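Hypothetical protein PH1320 (Pyrococcus horikoshii, PDB 2E87) probably binds GTP as an Obg-type GTPase related to nucleolar GTP-binding protein 1, and is held here with GDP, its cellular role being unknown. Local coordinates at residues Ala195-Gly207 with Arg215-Arg227. Sequence-based numbering, arbitrary orientation.
Sequences ASYPFTTRGINVG and RYQIIDTPGLLDR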
loop_
_atom_site.group_PDB
_atom_site.type_symbol
_atom_site.label_atom_id
_atom_site.label_comp_id
_atom_site.label_asym_id
_atom_site.label_seq_id
_atom_site.Cartn_x
_atom_site.Cartn_y
_atom_site.Cartn_z
ATOM N N ALA A 195 6.798 -11.748 3.258
ATOM C CA ALA A 195 5.906 -10.659 2.904
ATOM C C ALA A 195 5.120 -11.054 1.672
ATOM O O ALA A 195 5.646 -11.716 0.781
ATOM C CB ALA A 195 6.693 -9.398 2.621
ATOM N N SER A 196 3.853 -10.656 1.627
ATOM C CA SER A 196 3.027 -10.952 0.472
ATOM C C SER A 196 3.449 -9.991 -0.611
ATOM O O SER A 196 3.812 -8.855 -0.320
ATOM C CB SER A 196 1.557 -10.729 0.796
ATOM O OG SER A 196 1.090 -11.732 1.675
ATOM N N TYR A 197 3.440 -10.429 -1.858
ATOM C CA TYR A 197 3.804 -9.514 -2.917
ATOM C C TYR A 197 3.009 -9.800 -4.181
ATOM O O TYR A 197 2.933 -10.941 -4.634
ATOM C CB TYR A 197 5.292 -9.592 -3.213
ATOM C CG TYR A 197 5.812 -8.327 -3.831
ATOM C CD1 TYR A 197 6.457 -7.354 -3.059
ATOM C CD2 TYR A 197 5.643 -8.087 -5.195
ATOM C CE1 TYR A 197 6.925 -6.172 -3.642
ATOM C CE2 TYR A 197 6.101 -6.925 -5.783
ATOM C CZ TYR A 197 6.745 -5.972 -5.012
ATOM O OH TYR A 197 7.237 -4.858 -5.643
ATOM N N PRO A 198 2.397 -8.762 -4.764
ATOM C CA PRO A 198 1.603 -8.921 -5.987
ATOM C C PRO A 198 2.348 -9.678 -7.086
ATOM O O PRO A 198 3.514 -9.395 -7.361
ATOM C CB PRO A 198 1.297 -7.483 -6.373
ATOM C CG PRO A 198 1.167 -6.819 -5.025
ATOM C CD PRO A 198 2.358 -7.367 -4.289
ATOM N N PHE A 199 1.676 -10.649 -7.698
ATOM C CA PHE A 199 2.246 -11.459 -8.785
ATOM C C PHE A 199 3.325 -12.464 -8.385
ATOM O O PHE A 199 4.139 -12.880 -9.213
ATOM C CB PHE A 199 2.780 -10.557 -9.908
ATOM C CG PHE A 199 1.732 -9.679 -10.511
ATOM C CD1 PHE A 199 1.401 -8.469 -9.924
ATOM C CD2 PHE A 199 1.017 -10.099 -11.621
ATOM C CE1 PHE A 199 0.370 -7.690 -10.428
ATOM C CE2 PHE A 199 -0.017 -9.331 -12.137
ATOM C CZ PHE A 199 -0.345 -8.123 -11.539
ATOM N N THR A 200 3.354 -12.844 -7.116
ATOM C CA THR A 200 4.327 -13.835 -6.690
ATOM C C THR A 200 3.528 -15.016 -6.183
ATOM O O THR A 200 2.386 -14.871 -5.729
ATOM C CB THR A 200 5.272 -13.350 -5.557
ATOM O OG1 THR A 200 4.516 -13.111 -4.360
ATOM C CG2 THR A 200 6.019 -12.094 -5.980
ATOM N N THR A 201 4.138 -16.187 -6.284
ATOM C CA THR A 201 3.516 -17.424 -5.852
ATOM C C THR A 201 3.426 -17.495 -4.334
ATOM O O THR A 201 2.335 -17.523 -3.769
ATOM C CB THR A 201 4.322 -18.640 -6.381
ATOM O OG1 THR A 201 5.706 -18.490 -6.028
ATOM C CG2 THR A 201 4.216 -18.724 -7.907
ATOM N N ARG A 202 4.579 -17.480 -3.676
ATOM C CA ARG A 202 4.619 -17.598 -2.227
ATOM C C ARG A 202 5.200 -16.387 -1.498
ATOM O O ARG A 202 5.638 -16.509 -0.357
ATOM C CB ARG A 202 5.426 -18.844 -1.866
ATOM C CG ARG A 202 5.124 -20.020 -2.776
ATOM C CD ARG A 202 6.267 -21.020 -2.836
ATOM N NE ARG A 202 6.154 -21.870 -4.020
ATOM C CZ ARG A 202 5.132 -22.686 -4.264
ATOM N NH1 ARG A 202 4.125 -22.774 -3.400
ATOM N NH2 ARG A 202 5.107 -23.404 -5.380
ATOM N N GLY A 203 5.215 -15.229 -2.147
ATOM C CA GLY A 203 5.746 -14.042 -1.503
ATOM C C GLY A 203 7.263 -13.941 -1.477
ATOM O O GLY A 203 7.959 -14.682 -2.166
ATOM N N ILE A 204 7.780 -13.025 -0.667
ATOM C CA ILE A 204 9.215 -12.825 -0.587
ATOM C C ILE A 204 9.761 -12.830 0.845
ATOM O O ILE A 204 9.074 -12.462 1.795
ATOM C CB ILE A 204 9.626 -11.498 -1.270
ATOM C CG1 ILE A 204 9.019 -10.309 -0.518
ATOM C CG2 ILE A 204 9.157 -11.495 -2.713
ATOM C CD1 ILE A 204 9.520 -8.971 -0.995
ATOM N N ASN A 205 11.009 -13.255 0.983
ATOM C CA ASN A 205 11.647 -13.294 2.274
ATOM C C ASN A 205 12.073 -11.895 2.664
ATOM O O ASN A 205 12.548 -11.132 1.837
ATOM C CB ASN A 205 12.861 -14.207 2.231
ATOM C CG ASN A 205 12.497 -15.615 1.877
ATOM O OD1 ASN A 205 11.866 -16.319 2.662
ATOM N ND2 ASN A 205 12.873 -16.035 0.681
ATOM N N VAL A 206 11.887 -11.571 3.937
ATOM C CA VAL A 206 12.258 -10.274 4.455
ATOM C C VAL A 206 13.059 -10.465 5.717
ATOM O O VAL A 206 12.589 -11.080 6.674
ATOM C CB VAL A 206 11.051 -9.434 4.850
ATOM C CG1 VAL A 206 11.536 -8.117 5.404
ATOM C CG2 VAL A 206 10.134 -9.229 3.669
ATOM N N GLY A 207 14.263 -9.928 5.733
ATOM C CA GLY A 207 15.074 -10.070 6.919
ATOM C C GLY A 207 15.646 -8.749 7.359
ATOM O O GLY A 207 15.383 -7.707 6.767
ATOM N N ARG A 215 19.615 -0.501 11.614
ATOM C CA ARG A 215 19.018 -1.700 11.061
ATOM C C ARG A 215 19.033 -1.640 9.543
ATOM O O ARG A 215 18.858 -0.570 8.948
ATOM C CB ARG A 215 17.595 -1.854 11.588
ATOM C CG ARG A 215 17.547 -2.067 13.100
ATOM C CD ARG A 215 16.240 -1.558 13.702
ATOM N NE ARG A 215 15.384 -2.634 14.196
ATOM C CZ ARG A 215 15.675 -3.409 15.237
ATOM N NH1 ARG A 215 16.805 -3.231 15.908
ATOM N NH2 ARG A 215 14.834 -4.366 15.606
ATOM N N TYR A 216 19.295 -2.789 8.925
ATOM C CA TYR A 216 19.310 -2.885 7.470
ATOM C C TYR A 216 18.330 -3.954 7.059
ATOM O O TYR A 216 18.376 -5.075 7.562
ATOM C CB TYR A 216 20.694 -3.248 6.949
ATOM C CG TYR A 216 21.717 -2.199 7.243
ATOM C CD1 TYR A 216 22.405 -2.197 8.448
ATOM C CD2 TYR A 216 21.966 -1.169 6.338
ATOM C CE1 TYR A 216 23.312 -1.196 8.750
ATOM C CE2 TYR A 216 22.869 -0.166 6.635
ATOM C CZ TYR A 216 23.539 -0.187 7.849
ATOM O OH TYR A 216 24.432 0.809 8.175
ATOM N N GLN A 217 17.425 -3.604 6.158
ATOM C CA GLN A 217 16.439 -4.562 5.697
ATOM C C GLN A 217 16.951 -5.330 4.455
ATOM O O GLN A 217 17.545 -4.746 3.554
ATOM C CB GLN A 217 15.132 -3.834 5.372
ATOM C CG GLN A 217 13.968 -4.769 5.132
ATOM C CD GLN A 217 12.668 -4.037 4.900
ATOM O OE1 GLN A 217 12.548 -3.220 3.979
ATOM N NE2 GLN A 217 11.680 -4.325 5.736
ATOM N N ILE A 218 16.714 -6.637 4.423
ATOM C CA ILE A 218 17.137 -7.472 3.301
ATOM C C ILE A 218 15.934 -8.236 2.736
ATOM O O ILE A 218 15.206 -8.879 3.486
ATOM C CB ILE A 218 18.180 -8.552 3.726
ATOM C CG1 ILE A 218 19.230 -7.970 4.690
ATOM C CG2 ILE A 218 18.866 -9.105 2.490
ATOM C CD1 ILE A 218 20.096 -6.875 4.099
ATOM N N ILE A 219 15.723 -8.160 1.424
ATOM C CA ILE A 219 14.633 -8.904 0.788
ATOM C C ILE A 219 15.139 -9.583 -0.473
ATOM O O ILE A 219 16.089 -9.119 -1.098
ATOM C CB ILE A 219 13.439 -8.005 0.363
ATOM C CG1 ILE A 219 13.862 -7.065 -0.761
ATOM C CG2 ILE A 219 12.933 -7.204 1.538
ATOM C CD1 ILE A 219 12.712 -6.270 -1.351
ATOM N N ASP A 220 14.535 -10.710 -0.827
ATOM C CA ASP A 220 14.912 -11.368 -2.077
ATOM C C ASP A 220 13.741 -11.182 -3.041
ATOM O O ASP A 220 12.649 -10.757 -2.636
ATOM C CB ASP A 220 15.272 -12.851 -1.887
ATOM C CG ASP A 220 14.170 -13.665 -1.259
ATOM O OD1 ASP A 220 13.103 -13.115 -0.903
ATOM O OD2 ASP A 220 14.394 -14.882 -1.121
ATOM N N THR A 221 13.949 -11.493 -4.310
ATOM C CA THR A 221 12.907 -11.238 -5.281
ATOM C C THR A 221 12.404 -12.397 -6.123
ATOM O O THR A 221 12.176 -12.245 -7.324
ATOM C CB THR A 221 13.380 -10.124 -6.203
ATOM O OG1 THR A 221 14.612 -10.511 -6.821
ATOM C CG2 THR A 221 13.611 -8.848 -5.403
ATOM N N PRO A 222 12.187 -13.562 -5.505
ATOM C CA PRO A 222 11.700 -14.672 -6.336
ATOM C C PRO A 222 10.403 -14.274 -7.043
ATOM O O PRO A 222 9.519 -13.657 -6.446
ATOM C CB PRO A 222 11.488 -15.800 -5.325
ATOM C CG PRO A 222 11.021 -15.039 -4.092
ATOM C CD PRO A 222 11.962 -13.826 -4.069
ATOM N N GLY A 223 10.301 -14.618 -8.319
ATOM C CA GLY A 223 9.109 -14.290 -9.069
ATOM C C GLY A 223 9.042 -12.849 -9.523
ATOM O O GLY A 223 8.098 -12.472 -10.213
ATOM N N LEU A 224 10.037 -12.047 -9.153
ATOM C CA LEU A 224 10.061 -10.639 -9.521
ATOM C C LEU A 224 11.307 -10.235 -10.331
ATOM O O LEU A 224 11.198 -9.697 -11.439
ATOM C CB LEU A 224 9.954 -9.778 -8.249
ATOM C CG LEU A 224 8.731 -10.006 -7.323
ATOM C CD1 LEU A 224 8.845 -9.141 -6.063
ATOM C CD2 LEU A 224 7.417 -9.680 -8.061
ATOM N N LEU A 225 12.492 -10.490 -9.787
ATOM C CA LEU A 225 13.709 -10.121 -10.488
ATOM C C LEU A 225 14.531 -11.342 -10.842
ATOM O O LEU A 225 15.761 -11.289 -10.874
ATOM C CB LEU A 225 14.529 -9.144 -9.642
ATOM C CG LEU A 225 13.893 -7.759 -9.501
ATOM C CD1 LEU A 225 14.756 -6.892 -8.617
ATOM C CD2 LEU A 225 13.738 -7.114 -10.880
ATOM N N ASP A 226 13.830 -12.436 -11.128
ATOM C CA ASP A 226 14.466 -13.700 -11.474
ATOM C C ASP A 226 14.058 -14.161 -12.867
ATOM O O ASP A 226 14.178 -15.340 -13.202
ATOM C CB ASP A 226 14.086 -14.776 -10.452
ATOM C CG ASP A 226 12.607 -15.056 -10.433
ATOM O OD1 ASP A 226 12.172 -15.957 -9.679
ATOM O OD2 ASP A 226 11.881 -14.369 -11.174
ATOM N N ARG A 227 13.566 -13.227 -13.671
ATOM C CA ARG A 227 13.154 -13.534 -15.031
ATOM C C ARG A 227 12.980 -12.261 -15.847
ATOM O O ARG A 227 12.766 -11.186 -15.297
ATOM C CB ARG A 227 11.858 -14.328 -15.021
ATOM C CG ARG A 227 10.677 -13.567 -14.508
ATOM C CD ARG A 227 9.650 -14.530 -13.977
ATOM N NE ARG A 227 10.232 -15.367 -12.932
ATOM C CZ ARG A 227 9.545 -16.231 -12.195
ATOM N NH1 ARG A 227 8.236 -16.376 -12.382
ATOM N NH2 ARG A 227 10.168 -16.950 -11.269
#
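D220 grips N205 with both carboxylate oxygens, each met on its syn side: OD1 takes the backbone N of N205 at 2.8 Å, and OD2 takes ND2 of N205 at 2.6 Å. The ND2 bond is the straighter (161°), and OD2 lies in the amide plane, although amide and carboxylate planes stand 51° apart. With chi1 at 57°, the carboxylate swings back over its own backbone, bringing OD1 to the N-H of N205. Were an alanine here, that N-H and the amide would probably lose their acceptors. D220 opens the DxxG (switch II) motif of G domains. Paired bonds between G207 and I218 (G207 N to I218 O, 2.7 Å) mark antiparallel strands. V206 and I219 lie side by side, CG2 to CG2 at 4.1 Å. Past the strands, CD1 of L224 sits over one face of the Y197 ring, 3.6 Å from its centroid, a CH-pi contact, while CD2 of L224 meets CG2 of T200 (3.5 Å). The Y197 hydroxyl is hydrogen-bonded to A239 O of helix 234-241. Strand 214-220 runs parallel beside 169-173, with 204-211 between it and 193-195; N205 and D220 pack on S181, a GDP-binding P-loop residue starting helix 180-187.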